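Local coordinates for protein prolyl endopeptidase (PDB 2BKL) that probably hydrolyses oligopeptides on the carboxyl side of proline, and more slowly of alanine, as a serine endopeptidase of the S9A family, at residues A552-V557 / V665-F670; L608-A613 / A641-E646. All coordinates share one frame; numbering follows the deposited sequence.

Interaction 1 (A552-V557 / V665-F670); sequences AVVCAV and VDLYSF
Val554 makes the central contribution of the strand to this contact, giving one methyl to each of two helix residues. Its CG1 lies 4.1 Å from Leu667 CD1, and its CG2 4.0 Å from Phe670 CE2. The split follows from its first torsion: with CG1 trans to the backbone N (chi1 -176°), CG2 is turned to the other side, trans to the carbonyl carbon. Phe670 has CG trans to its backbone N (chi1 166°), which directs the ring to the strand. The side chains of Phe670 and Val554 run past one another in opposed senses, and the ring meets the strand chiefly through CE2. That atom also meets Ala552 CB, at 4.2 Å, and the backbone: Val553 O is 3.9 Å from Phe670 CE2 and approaches the ring obliquely. Leu667 starts out along the flank of the helix, and its CD1 end then swings in to the strand. The interface is small and almost wholly apolar, burying 181 Å² over both sides.

The two elements run nearly antiparallel, their axes at 161° and 10.2 Å apart at closest approach. This is the packing of an alpha/beta hydrolase, in which the last helix, 657-674, lies along strand 552-556 on one face of the central sheet; the side chain of Val554 lies near, though not against, the probable nucleophile elbow. Strand 552-556 is held between strands 527-532 and 607-613, whose Tyr530 and Met611 touch Val554 as well. Ser669 OG bonds to Val665 O at 2.8 Å, while Ser669 N reaches the same carbonyl from the opposite face of its plane. Arg56 NH1 takes a salt bridge from Asp666 OD1 and a hydrogen bond from Ser669 OG, linking helix 657-674 to helix 56-67.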
loop_
_atom_site.group_PDB
_atom_site.type_symbol
_atom_site.label_atom_id
_atom_site.label_comp_id
_atom_site.label_asym_id
_atom_site.label_seq_id
_atom_site.Cartn_x
_atom_site.Cartn_y
_atom_site.Cartn_z
ATOM N N ALA A 552 0.643 1.723 -24.549
ATOM C CA ALA A 552 -0.059 0.674 -23.814
ATOM C C ALA A 552 -0.300 1.101 -22.376
ATOM O O ALA A 552 0.427 1.950 -21.823
ATOM C CB ALA A 552 0.713 -0.609 -23.878
ATOM N N VAL A 553 -1.315 0.493 -21.775
ATOM C CA VAL A 553 -1.725 0.791 -20.404
ATOM C C VAL A 553 -1.986 -0.526 -19.710
ATOM O O VAL A 553 -2.727 -1.385 -20.238
ATOM C CB VAL A 553 -3.007 1.610 -20.392
ATOM C CG1 VAL A 553 -3.566 1.820 -18.987
ATOM C CG2 VAL A 553 -2.838 2.947 -21.096
ATOM N N VAL A 554 -1.415 -0.688 -18.535
ATOM C CA VAL A 554 -1.711 -1.793 -17.632
ATOM C C VAL A 554 -2.365 -1.183 -16.392
ATOM O O VAL A 554 -1.754 -0.363 -15.706
ATOM C CB VAL A 554 -0.462 -2.609 -17.249
ATOM C CG1 VAL A 554 -0.875 -3.805 -16.380
ATOM C CG2 VAL A 554 0.278 -3.087 -18.497
ATOM N N CYS A 555 -3.604 -1.604 -16.108
ATOM C CA CYS A 555 -4.454 -0.927 -15.111
ATOM C C CYS A 555 -4.893 -2.007 -14.150
ATOM O O CYS A 555 -5.653 -2.897 -14.530
ATOM C CB CYS A 555 -5.634 -0.264 -15.832
ATOM S SG CYS A 555 -6.820 0.550 -14.778
ATOM N N ALA A 556 -4.416 -1.975 -12.916
ATOM C CA ALA A 556 -4.679 -3.011 -11.916
ATOM C C ALA A 556 -5.646 -2.548 -10.851
ATOM O O ALA A 556 -5.602 -1.399 -10.381
ATOM C CB ALA A 556 -3.379 -3.475 -11.250
ATOM N N VAL A 557 -6.516 -3.483 -10.468
ATOM C CA VAL A 557 -7.506 -3.333 -9.387
ATOM C C VAL A 557 -7.951 -1.884 -9.201
ATOM O O VAL A 557 -7.776 -1.304 -8.126
ATOM C CB VAL A 557 -7.025 -3.982 -8.086
ATOM C CG1 VAL A 557 -7.089 -5.514 -8.216
ATOM C CG2 VAL A 557 -5.673 -3.526 -7.680
ATOM N N VAL A 665 4.326 -13.021 -16.390
ATOM C CA VAL A 665 4.452 -13.522 -17.745
ATOM C C VAL A 665 3.391 -12.832 -18.630
ATOM O O VAL A 665 3.670 -12.391 -19.740
ATOM C CB VAL A 665 4.328 -15.077 -17.825
ATOM C CG1 VAL A 665 4.283 -15.538 -19.272
ATOM C CG2 VAL A 665 5.484 -15.766 -17.065
ATOM N N ASP A 666 2.167 -12.774 -18.132
ATOM C CA ASP A 666 1.077 -12.149 -18.858
ATOM C C ASP A 666 1.337 -10.671 -19.110
ATOM O O ASP A 666 1.181 -10.221 -20.227
ATOM C CB ASP A 666 -0.248 -12.388 -18.137
ATOM C CG ASP A 666 -0.777 -13.801 -18.324
ATOM O OD1 ASP A 666 -0.272 -14.580 -19.169
ATOM O OD2 ASP A 666 -1.743 -14.224 -17.665
ATOM N N LEU A 667 1.725 -9.928 -18.087
ATOM C CA LEU A 667 1.991 -8.505 -18.193
ATOM C C LEU A 667 3.063 -8.226 -19.201
ATOM O O LEU A 667 2.856 -7.440 -20.120
ATOM C CB LEU A 667 2.404 -7.953 -16.818
ATOM C CG LEU A 667 2.440 -6.427 -16.650
ATOM C CD1 LEU A 667 2.372 -6.064 -15.137
ATOM C CD2 LEU A 667 3.630 -5.793 -17.284
ATOM N N TYR A 668 4.214 -8.880 -19.067
ATOM C CA TYR A 668 5.358 -8.524 -19.900
ATOM C C TYR A 668 5.203 -9.071 -21.315
ATOM O O TYR A 668 5.632 -8.410 -22.269
ATOM C CB TYR A 668 6.724 -8.848 -19.219
ATOM C CG TYR A 668 7.008 -7.836 -18.108
ATOM C CD1 TYR A 668 7.471 -6.572 -18.421
ATOM C CD2 TYR A 668 6.806 -8.143 -16.762
ATOM C CE1 TYR A 668 7.706 -5.613 -17.427
ATOM C CE2 TYR A 668 7.062 -7.190 -15.746
ATOM C CZ TYR A 668 7.513 -5.921 -16.105
ATOM O OH TYR A 668 7.749 -4.928 -15.157
ATOM N N SER A 669 4.535 -10.213 -21.496
ATOM C CA SER A 669 4.249 -10.680 -22.846
ATOM C C SER A 669 3.234 -9.768 -23.583
ATOM O O SER A 669 3.407 -9.520 -24.767
ATOM C CB SER A 669 3.900 -12.171 -22.873
ATOM O OG SER A 669 2.614 -12.451 -22.355
ATOM N N PHE A 670 2.243 -9.212 -22.881
ATOM C CA PHE A 670 1.357 -8.175 -23.412
ATOM C C PHE A 670 2.183 -6.985 -23.902
ATOM O O PHE A 670 2.017 -6.504 -25.015
ATOM C CB PHE A 670 0.352 -7.749 -22.322
ATOM C CG PHE A 670 -0.391 -6.467 -22.616
ATOM C CD1 PHE A 670 -1.467 -6.433 -23.513
ATOM C CD2 PHE A 670 -0.044 -5.301 -21.970
ATOM C CE1 PHE A 670 -2.170 -5.244 -23.758
ATOM C CE2 PHE A 670 -0.711 -4.142 -22.202
ATOM C CZ PHE A 670 -1.784 -4.105 -23.106
#

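Interaction 2 (L608-A613 / A641-E646); sequences LLMMAA and ALLRIE
Leu643 and Leu609 both carry CG trans to the backbone N (chi1 176° and 175°), which swings their ends across to the partner strand, on opposite faces of the sheet. Leu643 CD1 settles between two residues of 608-613, 3.8 Å from Met610 CB and 4.0 Å from Ala612 CB. On the other face Leu609 CD1 likewise lies near two residues of 641-646, 4.1 Å from Leu642 CB and 4.2 Å from Arg644 CB. Five backbone bonds join the parallel strands, which are twisted by 28°: Met610 and Ala612 on one, and Leu642, Arg644 and Glu646 on the other, each donate N-H across. The last is bent at the acceptor, since Glu646 N sits above the carbonyl plane of Ala612 O. Arg644, extended from CG to NE, and Glu646, bent at its second torsion, bring guanidinium and carboxylate together, where NH1 makes a 2.8 Å salt bridge to OE1 from above the carboxylate plane. With helix 622-632 packed on Leu608, Met610, Ala641 and Leu643, the pair forms the final beta-alpha-beta crossover of an alpha/beta hydrolase sheet; Ala613, at the C-terminal end of strand 607-613, touches the probable Ser-His-Asp triad.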
loop_
_atom_site.group_PDB
_atom_site.type_symbol
_atom_site.label_atom_id
_atom_site.label_comp_id
_atom_site.label_asym_id
_atom_site.label_seq_id
_atom_site.Cartn_x
_atom_site.Cartn_y
_atom_site.Cartn_z
ATOM N N LEU A 608 -4.816 -1.958 -23.889
ATOM C CA LEU A 608 -5.177 -1.966 -22.492
ATOM C C LEU A 608 -5.203 -3.369 -21.938
ATOM O O LEU A 608 -5.865 -4.244 -22.509
ATOM C CB LEU A 608 -6.537 -1.305 -22.316
ATOM C CG LEU A 608 -7.172 -1.311 -20.946
ATOM C CD1 LEU A 608 -6.293 -0.525 -19.961
ATOM C CD2 LEU A 608 -8.579 -0.700 -20.989
ATOM N N LEU A 609 -4.481 -3.604 -20.840
ATOM C CA LEU A 609 -4.584 -4.829 -20.057
ATOM C C LEU A 609 -5.076 -4.464 -18.650
ATOM O O LEU A 609 -4.399 -3.762 -17.913
ATOM C CB LEU A 609 -3.239 -5.546 -19.966
ATOM C CG LEU A 609 -3.139 -6.795 -19.085
ATOM C CD1 LEU A 609 -4.164 -7.846 -19.501
ATOM C CD2 LEU A 609 -1.726 -7.377 -19.076
ATOM N N MET A 610 -6.278 -4.929 -18.309
ATOM C CA MET A 610 -6.906 -4.692 -17.012
ATOM C C MET A 610 -6.562 -5.892 -16.155
ATOM O O MET A 610 -6.958 -7.029 -16.480
ATOM C CB MET A 610 -8.419 -4.756 -17.184
ATOM C CG MET A 610 -9.276 -3.554 -17.501
ATOM S SD MET A 610 -8.541 -2.012 -17.554
ATOM C CE MET A 610 -9.662 -1.179 -16.406
ATOM N N MET A 611 -5.916 -5.680 -15.034
ATOM C CA MET A 611 -5.545 -6.758 -14.126
ATOM C C MET A 611 -6.426 -6.711 -12.896
ATOM O O MET A 611 -6.180 -5.979 -11.923
ATOM C CB MET A 611 -4.085 -6.713 -13.750
ATOM C CG MET A 611 -3.228 -6.553 -14.942
ATOM S SD MET A 611 -1.519 -7.089 -14.975
ATOM C CE MET A 611 -1.569 -8.812 -14.354
ATOM N N ALA A 612 -7.455 -7.533 -12.927
ATOM C CA ALA A 612 -8.472 -7.561 -11.879
ATOM C C ALA A 612 -8.278 -8.769 -10.976
ATOM O O ALA A 612 -7.495 -9.673 -11.253
ATOM C CB ALA A 612 -9.836 -7.585 -12.505
ATOM N N ALA A 613 -8.962 -8.720 -9.842
ATOM C CA ALA A 613 -8.909 -9.741 -8.802
ATOM C C ALA A 613 -10.331 -10.094 -8.409
ATOM O O ALA A 613 -11.136 -9.201 -8.118
ATOM C CB ALA A 613 -8.158 -9.231 -7.607
ATOM N N ALA A 641 -8.110 -4.591 -25.815
ATOM C CA ALA A 641 -8.513 -4.212 -24.452
ATOM C C ALA A 641 -8.962 -5.494 -23.765
ATOM O O ALA A 641 -9.947 -6.087 -24.186
ATOM C CB ALA A 641 -9.622 -3.175 -24.484
ATOM N N LEU A 642 -8.216 -5.944 -22.760
ATOM C CA LEU A 642 -8.376 -7.250 -22.150
ATOM C C LEU A 642 -8.686 -7.126 -20.688
ATOM O O LEU A 642 -8.079 -6.292 -20.018
ATOM C CB LEU A 642 -7.090 -8.077 -22.333
ATOM C CG LEU A 642 -6.595 -8.271 -23.767
ATOM C CD1 LEU A 642 -5.262 -8.972 -23.802
ATOM C CD2 LEU A 642 -7.594 -9.034 -24.597
ATOM N N LEU A 643 -9.597 -7.953 -20.184
ATOM C CA LEU A 643 -9.882 -8.047 -18.770
ATOM C C LEU A 643 -9.407 -9.404 -18.255
ATOM O O LEU A 643 -10.014 -10.427 -18.534
ATOM C CB LEU A 643 -11.392 -7.862 -18.514
ATOM C CG LEU A 643 -11.847 -8.032 -17.057
ATOM C CD1 LEU A 643 -11.268 -6.973 -16.144
ATOM C CD2 LEU A 643 -13.376 -8.012 -16.963
ATOM N N ARG A 644 -8.314 -9.401 -17.513
ATOM C CA ARG A 644 -7.757 -10.587 -16.889
ATOM C C ARG A 644 -8.178 -10.649 -15.419
ATOM O O ARG A 644 -7.875 -9.716 -14.672
ATOM C CB ARG A 644 -6.260 -10.497 -16.987
ATOM C CG ARG A 644 -5.492 -11.719 -16.489
ATOM C CD ARG A 644 -4.023 -11.409 -16.283
ATOM N NE ARG A 644 -3.208 -12.562 -15.979
ATOM C CZ ARG A 644 -3.055 -13.102 -14.772
ATOM N NH1 ARG A 644 -3.664 -12.633 -13.707
ATOM N NH2 ARG A 644 -2.269 -14.157 -14.652
ATOM N N ILE A 645 -8.847 -11.712 -14.990
ATOM C CA ILE A 645 -9.338 -11.798 -13.635
ATOM C C ILE A 645 -8.552 -12.850 -12.878
ATOM O O ILE A 645 -8.611 -14.039 -13.206
ATOM C CB ILE A 645 -10.849 -12.095 -13.612
ATOM C CG1 ILE A 645 -11.640 -11.067 -14.464
ATOM C CG2 ILE A 645 -11.367 -12.157 -12.158
ATOM C CD1 ILE A 645 -13.149 -11.421 -14.626
ATOM N N GLU A 646 -7.800 -12.430 -11.877
ATOM C CA GLU A 646 -7.021 -13.371 -11.090
ATOM C C GLU A 646 -7.934 -14.110 -10.131
ATOM O O GLU A 646 -8.739 -13.487 -9.445
ATOM C CB GLU A 646 -5.958 -12.602 -10.314
ATOM C CG GLU A 646 -5.005 -13.432 -9.466
ATOM C CD GLU A 646 -3.818 -13.984 -10.225
ATOM O OE1 GLU A 646 -3.182 -13.226 -10.994
ATOM O OE2 GLU A 646 -3.463 -15.164 -9.971
#

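Overall arrangement
From the N terminus, the chain passes through the beta-propeller and the earlier strands of the hydrolase sheet before strand 552-556 opens the long loop of interaction 1. Within that loop come strand 607-613, helix 622-632 and strand 641-646, so interaction 2 closes a shorter loop wholly inside the longer one. Helix 657-674 is the next element, after a loop that carries His651, and packs back on strand 552-556, closing interaction 1. The contacts do not cross, yet they touch: strands 552-556 and 607-613 are sheet neighbours, and a salt bridge between Asp666 OD2 and Arg644 NE, 2.8 Å, ties the last helix to edge strand 641-646. Together they join the final three strands to the closing helix.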